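Local coordinates for kunitz-type serine protease inhibitor homolog calcicludine (Dendroaspis angusticeps, PDB 5YV7), which probably blocks L-type calcium channels as a mamba venom toxin built on the Kunitz protease-inhibitor fold, at residues A[33-38]-A[44-49]. Sequence-based numbering, arbitrary orientation.
Sequences LPFLFS and ANRFQT
The guanidinium of Arg46 is laid over one face of the Phe37 ring, the two planes within 3° of parallel. Arg46 CZ sits 3.9 Å from the ring centroid of Phe37, a cation-pi stack in which Phe37 CE2 comes over the middle of the guanidinium. Further back along the same chain, Arg46 CD rests on the same ring face, 3.4 Å from Phe37 CD2, and adds a CH-pi contact toward the rim. Arg46 runs extended through chi1 and chi2, then bends at chi3 (67°); this bend and the turn at chi4 set the guanidinium against the ring. Phe37 carries CG anti to its backbone N (chi1 176°), which places its ring beside Arg46. Phe35 meets the root of the arginine, its CZ 4.0 Å from Arg46 CG, and its CE1 comes equally close to Asn45 O. No hydrogen bond joins 33-38 to 44-49; the cation-pi stack and carbon contacts carry it. Behind it, Asn45 centres an inverse gamma turn, and its amide ties that turn to Glu9 O through ND2 and to Phe25 N through OD1. Phe37 is held by backbone pairing with Phe20 across the antiparallel hairpin. The contact thus joins the second hairpin strand to the loop leading into helix 50-58 in a Kunitz/BPTI fold.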
loop_
_atom_site.group_PDB
_atom_site.type_symbol
_atom_site.label_atom_id
_atom_site.label_comp_id
_atom_site.label_asym_id
_atom_site.label_seq_id
_atom_site.Cartn_x
_atom_site.Cartn_y
_atom_site.Cartn_z
ATOM N N LEU A 33 0.079 -4.359 5.094
ATOM C CA LEU A 33 1.161 -4.121 6.036
ATOM C C LEU A 33 1.461 -2.625 6.166
ATOM O O LEU A 33 1.349 -1.875 5.192
ATOM C CB LEU A 33 2.430 -4.866 5.598
ATOM C CG LEU A 33 2.361 -6.396 5.532
ATOM C CD1 LEU A 33 3.711 -6.962 5.135
ATOM C CD2 LEU A 33 1.913 -6.988 6.884
ATOM N N PRO A 34 1.825 -2.162 7.359
ATOM C CA PRO A 34 2.158 -0.742 7.528
ATOM C C PRO A 34 3.491 -0.395 6.883
ATOM O O PRO A 34 4.392 -1.228 6.783
ATOM C CB PRO A 34 2.233 -0.580 9.055
ATOM C CG PRO A 34 2.666 -1.927 9.532
ATOM C CD PRO A 34 1.949 -2.911 8.623
ATOM N N PHE A 35 3.617 0.859 6.453
ATOM C CA PHE A 35 4.922 1.389 6.073
ATOM C C PHE A 35 4.892 2.908 6.178
ATOM O O PHE A 35 3.827 3.522 6.304
ATOM C CB PHE A 35 5.347 0.925 4.666
ATOM C CG PHE A 35 4.730 1.701 3.518
ATOM C CD1 PHE A 35 3.442 1.409 3.073
ATOM C CD2 PHE A 35 5.468 2.680 2.846
ATOM C CE1 PHE A 35 2.885 2.094 1.981
ATOM C CE2 PHE A 35 4.929 3.372 1.762
ATOM C CZ PHE A 35 3.636 3.082 1.319
ATOM N N LEU A 36 6.079 3.502 6.161
ATOM C CA LEU A 36 6.225 4.949 6.223
ATOM C C LEU A 36 6.448 5.481 4.810
ATOM O O LEU A 36 7.444 5.143 4.167
ATOM C CB LEU A 36 7.376 5.358 7.152
ATOM C CG LEU A 36 7.189 4.991 8.628
ATOM C CD1 LEU A 36 8.338 5.531 9.488
ATOM C CD2 LEU A 36 5.823 5.465 9.164
ATOM N N PHE A 37 5.505 6.293 4.333
ATOM C CA PHE A 37 5.596 6.942 3.032
ATOM C C PHE A 37 6.278 8.302 3.188
ATOM O O PHE A 37 6.008 9.041 4.141
ATOM C CB PHE A 37 4.195 7.086 2.432
ATOM C CG PHE A 37 4.151 7.818 1.123
ATOM C CD1 PHE A 37 5.003 7.474 0.084
ATOM C CD2 PHE A 37 3.241 8.851 0.922
ATOM C CE1 PHE A 37 4.956 8.153 -1.140
ATOM C CE2 PHE A 37 3.182 9.530 -0.308
ATOM C CZ PHE A 37 4.041 9.179 -1.332
ATOM N N SER A 38 7.185 8.618 2.259
ATOM C CA SER A 38 7.964 9.848 2.372
ATOM C C SER A 38 7.138 11.088 2.063
ATOM O O SER A 38 7.513 12.183 2.491
ATOM C CB SER A 38 9.190 9.805 1.452
ATOM O OG SER A 38 8.816 10.004 0.107
ATOM N N ALA A 44 0.752 3.361 -6.607
ATOM C CA ALA A 44 -0.645 3.178 -6.248
ATOM C C ALA A 44 -0.853 2.178 -5.114
ATOM O O ALA A 44 -1.971 2.081 -4.595
ATOM C CB ALA A 44 -1.437 2.755 -7.479
ATOM N N ASN A 45 0.185 1.450 -4.704
ATOM C CA ASN A 45 0.058 0.511 -3.591
ATOM C C ASN A 45 0.299 1.247 -2.273
ATOM O O ASN A 45 1.292 1.047 -1.579
ATOM C CB ASN A 45 1.013 -0.664 -3.765
ATOM C CG ASN A 45 0.655 -1.832 -2.860
ATOM O OD1 ASN A 45 -0.293 -1.748 -2.077
ATOM N ND2 ASN A 45 1.408 -2.922 -2.956
ATOM N N ARG A 46 -0.646 2.120 -1.934
ATOM C CA ARG A 46 -0.550 2.912 -0.712
ATOM C C ARG A 46 -1.953 3.259 -0.242
ATOM O O ARG A 46 -2.787 3.695 -1.035
ATOM C CB ARG A 46 0.272 4.198 -0.915
ATOM C CG ARG A 46 0.304 5.086 0.344
ATOM C CD ARG A 46 1.104 6.382 0.161
ATOM N NE ARG A 46 0.508 7.340 -0.787
ATOM C CZ ARG A 46 0.913 7.512 -2.056
ATOM N NH1 ARG A 46 1.923 6.789 -2.557
ATOM N NH2 ARG A 46 0.306 8.411 -2.835
ATOM N N PHE A 47 -2.212 3.065 1.042
ATOM C CA PHE A 47 -3.537 3.313 1.584
ATOM C C PHE A 47 -3.408 4.020 2.922
ATOM O O PHE A 47 -2.448 3.807 3.669
ATOM C CB PHE A 47 -4.316 2.000 1.704
ATOM C CG PHE A 47 -4.249 1.176 0.467
ATOM C CD1 PHE A 47 -5.128 1.415 -0.583
ATOM C CD2 PHE A 47 -3.270 0.207 0.316
ATOM C CE1 PHE A 47 -5.050 0.688 -1.748
ATOM C CE2 PHE A 47 -3.186 -0.524 -0.843
ATOM C CZ PHE A 47 -4.082 -0.286 -1.883
ATOM N N GLN A 48 -4.374 4.895 3.204
ATOM C CA GLN A 48 -4.327 5.644 4.449
ATOM C C GLN A 48 -4.744 4.790 5.642
ATOM O O GLN A 48 -4.272 5.017 6.757
ATOM C CB GLN A 48 -5.205 6.891 4.337
ATOM C CG GLN A 48 -5.222 7.758 5.594
ATOM C CD GLN A 48 -3.846 8.299 5.955
ATOM O OE1 GLN A 48 -3.048 8.631 5.078
ATOM N NE2 GLN A 48 -3.562 8.388 7.250
ATOM N N THR A 49 -5.599 3.801 5.435
ATOM C CA THR A 49 -6.043 2.948 6.525
ATOM C C THR A 49 -5.911 1.497 6.108
ATOM O O THR A 49 -6.000 1.170 4.919
ATOM C CB THR A 49 -7.496 3.230 6.911
ATOM O OG1 THR A 49 -8.339 2.967 5.781
ATOM C CG2 THR A 49 -7.671 4.684 7.341
#